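PDB 6F3H: exoribonuclease II, mitochondrial from Candida glabrata, which probably degrades mitochondrial RNA from the 3' end as the magnesium-binding exoribonuclease component of the mtEXO degradosome. Local coordinates for residues Tyr270-Ile273 / Lys274-Ala277; Leu256-Gln259 / Glu260-Thr263. The protein carries 1 engineered substitution. All blocks are in the same frame, centred on the assembly; numbering follows the deposited sequence.

Contact 1. Residues Tyr270-Ile273 / Lys274-Ala277; sequences YQEI and KAFA
The carboxylate of Glu-272 meets Ala-275 from one side: Ala-275 CB lies clear of the carboxylate plane, 4.0 Å from OE2. Both residues belong to the alpha-helix 251-281, whose i to i+4 ladder links the segments 270-273 and 274-277. A bend at the second torsion of Glu-272 (chi2 -77°) brings OE2 near Ala-275, one turn on. The other carboxylate oxygen, OE1, forms a salt bridge with Arg-264. The ring of Tyr-270 makes a cation-pi contact with Lys-319 and that of Phe-276 packs on Ile-295, while Ile-273 and Phe-276 touch Ile-320 of helix 311-322 and Ala-277 touches His-323, which puts these last three residues on the buried side.

In the ladder, Lys-274 N donates to Tyr-270 O at 3.1 Å, although Tyr-270 itself has a positive phi, and the helix is kinked where the N atoms of Glu-272 and Ile-273 have no bond to the turn before. Regular bonding follows: Ala-275 N to Gln-271 O at 2.8 Å, Phe-276 N to Glu-272 O at 3.0 Å and Ala-277 N to Ile-273 O at 2.9 Å.

Lys-274, in contrast to the buried residues, is exposed. Its CG is anti to its own carbonyl carbon, which lays the extended chain back past the preceding turn toward Asp-269, whose O accepts a hydrogen bond from NZ. On that path the methylenes run alongside one carbonyl oxygen, with Lys-274 CG 3.2 Å and CD 3.4 Å from Tyr-270 O.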
loop_
_atom_site.group_PDB
_atom_site.type_symbol
_atom_site.label_atom_id
_atom_site.label_comp_id
_atom_site.label_asym_id
_atom_site.label_seq_id
_atom_site.Cartn_x
_atom_site.Cartn_y
_atom_site.Cartn_z
ATOM N N TYR A 270 34.412 -23.234 9.230
ATOM C CA TYR A 270 33.138 -22.955 9.875
ATOM C C TYR A 270 33.233 -23.210 11.377
ATOM O O TYR A 270 32.334 -23.788 11.987
ATOM C CB TYR A 270 32.028 -23.786 9.223
ATOM C CG TYR A 270 32.135 -23.832 7.706
ATOM C CD1 TYR A 270 31.640 -22.806 6.927
ATOM C CD2 TYR A 270 32.719 -24.905 7.058
ATOM C CE1 TYR A 270 31.742 -22.834 5.544
ATOM C CE2 TYR A 270 32.830 -24.940 5.667
ATOM C CZ TYR A 270 32.337 -23.895 4.917
ATOM O OH TYR A 270 32.424 -23.892 3.537
ATOM N N GLN A 271 34.360 -22.820 11.971
ATOM C CA GLN A 271 34.566 -23.110 13.382
ATOM C C GLN A 271 33.566 -22.379 14.246
ATOM O O GLN A 271 33.067 -22.929 15.231
ATOM C CB GLN A 271 35.976 -22.752 13.815
ATOM C CG GLN A 271 36.224 -23.133 15.262
ATOM C CD GLN A 271 37.567 -22.657 15.771
ATOM O OE1 GLN A 271 38.331 -22.026 15.038
ATOM N NE2 GLN A 271 37.878 -22.980 17.027
ATOM N N GLU A 272 33.287 -21.123 13.919
ATOM C CA GLU A 272 32.386 -20.341 14.755
ATOM C C GLU A 272 30.942 -20.769 14.588
ATOM O O GLU A 272 30.153 -20.646 15.522
ATOM C CB GLU A 272 32.578 -18.867 14.481
ATOM C CG GLU A 272 33.966 -18.489 14.888
ATOM C CD GLU A 272 34.065 -18.361 16.391
ATOM O OE1 GLU A 272 33.644 -17.313 16.915
ATOM O OE2 GLU A 272 34.521 -19.325 17.055
ATOM N N ILE A 273 30.567 -21.228 13.404
ATOM C CA ILE A 273 29.298 -21.926 13.279
ATOM C C ILE A 273 29.258 -23.080 14.262
ATOM O O ILE A 273 28.271 -23.286 14.977
ATOM C CB ILE A 273 29.125 -22.438 11.839
ATOM C CG1 ILE A 273 28.981 -21.286 10.854
ATOM C CG2 ILE A 273 27.949 -23.408 11.743
ATOM C CD1 ILE A 273 28.561 -21.739 9.476
ATOM N N LYS A 274 30.346 -23.841 14.318
ATOM C CA LYS A 274 30.382 -25.044 15.133
ATOM C C LYS A 274 30.342 -24.703 16.613
ATOM O O LYS A 274 29.617 -25.339 17.382
ATOM C CB LYS A 274 31.644 -25.845 14.803
ATOM C CG LYS A 274 31.620 -26.523 13.459
ATOM C CD LYS A 274 33.010 -26.948 13.072
ATOM C CE LYS A 274 33.079 -27.444 11.647
ATOM N NZ LYS A 274 34.506 -27.460 11.223
ATOM N N ALA A 275 31.117 -23.702 17.023
ATOM C CA ALA A 275 31.121 -23.289 18.415
ATOM C C ALA A 275 29.735 -22.834 18.843
ATOM O O ALA A 275 29.263 -23.184 19.930
ATOM C CB ALA A 275 32.146 -22.175 18.604
ATOM N N PHE A 276 29.060 -22.078 17.980
ATOM C CA PHE A 276 27.715 -21.590 18.268
ATOM C C PHE A 276 26.724 -22.732 18.403
ATOM O O PHE A 276 25.957 -22.796 19.367
ATOM C CB PHE A 276 27.280 -20.634 17.165
ATOM C CG PHE A 276 25.862 -20.144 17.297
ATOM C CD1 PHE A 276 25.573 -19.002 18.046
ATOM C CD2 PHE A 276 24.822 -20.794 16.650
ATOM C CE1 PHE A 276 24.274 -18.543 18.179
ATOM C CE2 PHE A 276 23.527 -20.325 16.769
ATOM C CZ PHE A 276 23.257 -19.200 17.540
ATOM N N ALA A 277 26.662 -23.601 17.403
ATOM C CA ALA A 277 25.697 -24.683 17.470
ATOM C C ALA A 277 25.896 -25.521 18.722
ATOM O O ALA A 277 24.931 -26.049 19.282
ATOM C CB ALA A 277 25.815 -25.559 16.225
#

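Contact 2. Residues Leu256-Gln259 / Glu260-Thr263; sequences LFYQ and EVIT
Val-261 sets a methyl on the Phe-257 ring in a CH-pi contact: CG2 is 3.8 Å from the ring centroid and 16° off the normal, displaced toward the rim. Having CG2 anti to the carbonyl carbon swings this branch back to the previous turn. Apolar contact continues to Tyr-258, which lies side by side with Val-261, CD1 being 4.2 Å from Val-261 CB. The two neighbouring rings also fit together, because Phe-257 CD2 sits 3.5 Å above the centre of the Tyr-258 ring. Farther round, Glu-260 crosses Leu-256, with OE1 4.0 Å from Leu-256 CD2.

Among the polar contacts, Glu-260 N, Val-261 N and Ile-262 N each donate to the carbonyl four residues back. Gln-259 O is gripped twice by one residue: Thr-263 N at 3.1 Å and Thr-263 OG1 at 2.8 Å reach it from opposite faces of its plane. The Tyr-258 hydroxyl is hydrogen-bonded to Asp-301 OD2.

Tyr-258 and Ile-262 both touch Leu-313, placing this side against helix 311-322. The arrangement is that of an alpha-helix, with an i to i+4 ladder and a threonine hydroxyl returned to the carbonyl of the preceding turn.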
loop_
_atom_site.group_PDB
_atom_site.type_symbol
_atom_site.label_atom_id
_atom_site.label_comp_id
_atom_site.label_asym_id
_atom_site.label_seq_id
_atom_site.Cartn_x
_atom_site.Cartn_y
_atom_site.Cartn_z
ATOM N N LEU A 256 28.986 -3.985 4.084
ATOM C CA LEU A 256 30.248 -4.317 4.712
ATOM C C LEU A 256 30.034 -5.174 5.944
ATOM O O LEU A 256 30.697 -6.200 6.107
ATOM C CB LEU A 256 30.992 -3.037 5.067
ATOM C CG LEU A 256 32.214 -3.377 5.911
ATOM C CD1 LEU A 256 33.398 -3.740 5.006
ATOM C CD2 LEU A 256 32.554 -2.259 6.893
ATOM N N PHE A 257 29.046 -4.834 6.766
ATOM C CA PHE A 257 28.773 -5.637 7.949
ATOM C C PHE A 257 28.611 -7.101 7.576
ATOM O O PHE A 257 29.278 -7.974 8.135
ATOM C CB PHE A 257 27.511 -5.132 8.644
ATOM C CG PHE A 257 26.984 -6.064 9.719
ATOM C CD1 PHE A 257 27.525 -6.055 10.995
ATOM C CD2 PHE A 257 25.936 -6.932 9.463
ATOM C CE1 PHE A 257 27.035 -6.905 12.002
ATOM C CE2 PHE A 257 25.444 -7.787 10.464
ATOM C CZ PHE A 257 26.000 -7.770 11.734
ATOM N N TYR A 258 27.773 -7.389 6.585
ATOM C CA TYR A 258 27.531 -8.794 6.299
ATOM C C TYR A 258 28.719 -9.444 5.603
ATOM O O TYR A 258 28.836 -10.668 5.648
ATOM C CB TYR A 258 26.213 -8.971 5.531
ATOM C CG TYR A 258 25.055 -9.047 6.521
ATOM C CD1 TYR A 258 24.964 -10.094 7.427
ATOM C CD2 TYR A 258 24.085 -8.059 6.592
ATOM C CE1 TYR A 258 23.932 -10.175 8.379
ATOM C CE2 TYR A 258 23.040 -8.129 7.550
ATOM C CZ TYR A 258 22.982 -9.202 8.440
ATOM O OH TYR A 258 21.987 -9.324 9.394
ATOM N N GLN A 259 29.619 -8.669 4.988
ATOM C CA GLN A 259 30.850 -9.283 4.498
ATOM C C GLN A 259 31.697 -9.798 5.650
ATOM O O GLN A 259 32.211 -10.921 5.592
ATOM C CB GLN A 259 31.657 -8.315 3.660
ATOM C CG GLN A 259 31.376 -8.456 2.226
ATOM C CD GLN A 259 32.260 -7.552 1.421
ATOM O OE1 GLN A 259 32.931 -6.676 1.971
ATOM N NE2 GLN A 259 32.233 -7.716 0.104
ATOM N N GLU A 260 31.865 -8.987 6.706
ATOM C CA GLU A 260 32.673 -9.417 7.845
ATOM C C GLU A 260 32.051 -10.602 8.558
ATOM O O GLU A 260 32.763 -11.505 9.023
ATOM C CB GLU A 260 32.869 -8.263 8.821
ATOM C CG GLU A 260 33.317 -6.983 8.147
ATOM C CD GLU A 260 33.538 -5.837 9.133
ATOM O OE1 GLU A 260 34.513 -5.068 8.961
ATOM O OE2 GLU A 260 32.739 -5.702 10.083
ATOM N N VAL A 261 30.726 -10.627 8.613
ATOM C CA VAL A 261 29.998 -11.727 9.230
ATOM C C VAL A 261 30.307 -13.037 8.530
ATOM O O VAL A 261 30.648 -14.042 9.170
ATOM C CB VAL A 261 28.499 -11.420 9.187
ATOM C CG1 VAL A 261 27.722 -12.629 9.608
ATOM C CG2 VAL A 261 28.205 -10.205 10.049
ATOM N N ILE A 262 30.180 -13.038 7.203
ATOM C CA ILE A 262 30.450 -14.232 6.406
ATOM C C ILE A 262 31.868 -14.689 6.642
ATOM O O ILE A 262 32.137 -15.875 6.847
ATOM C CB ILE A 262 30.196 -13.956 4.916
ATOM C CG1 ILE A 262 28.695 -14.003 4.636
ATOM C CG2 ILE A 262 30.999 -14.917 4.046
ATOM C CD1 ILE A 262 28.264 -13.153 3.464
ATOM N N THR A 263 32.796 -13.749 6.610
ATOM C CA THR A 263 34.184 -14.105 6.815
ATOM C C THR A 263 34.391 -14.748 8.172
ATOM O O THR A 263 34.973 -15.831 8.273
ATOM C CB THR A 263 35.034 -12.859 6.702
ATOM O OG1 THR A 263 34.719 -12.192 5.474
ATOM C CG2 THR A 263 36.471 -13.237 6.722
#

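Contact 2 comes first along the chain and contact 1 follows, both on the single helix 251-281. Their centres are 16 Å apart and their nearest atoms about 7 Å, without touching. Each turns a buried side to helices 293-303 and 311-322, so the same two helices pack against successive stretches of one long helix. The kink at Glu-272 and Ile-273 falls within contact 1, whereas the i to i+4 bonds of contact 2 run without a break. The centres of contacts 2 and 1 lie 33 and 41 Å from the chain centre, away from the magnesium-binding residues Asp-401 and Asp-410. They therefore describe the build of a peripheral helical region, not the nuclease centre.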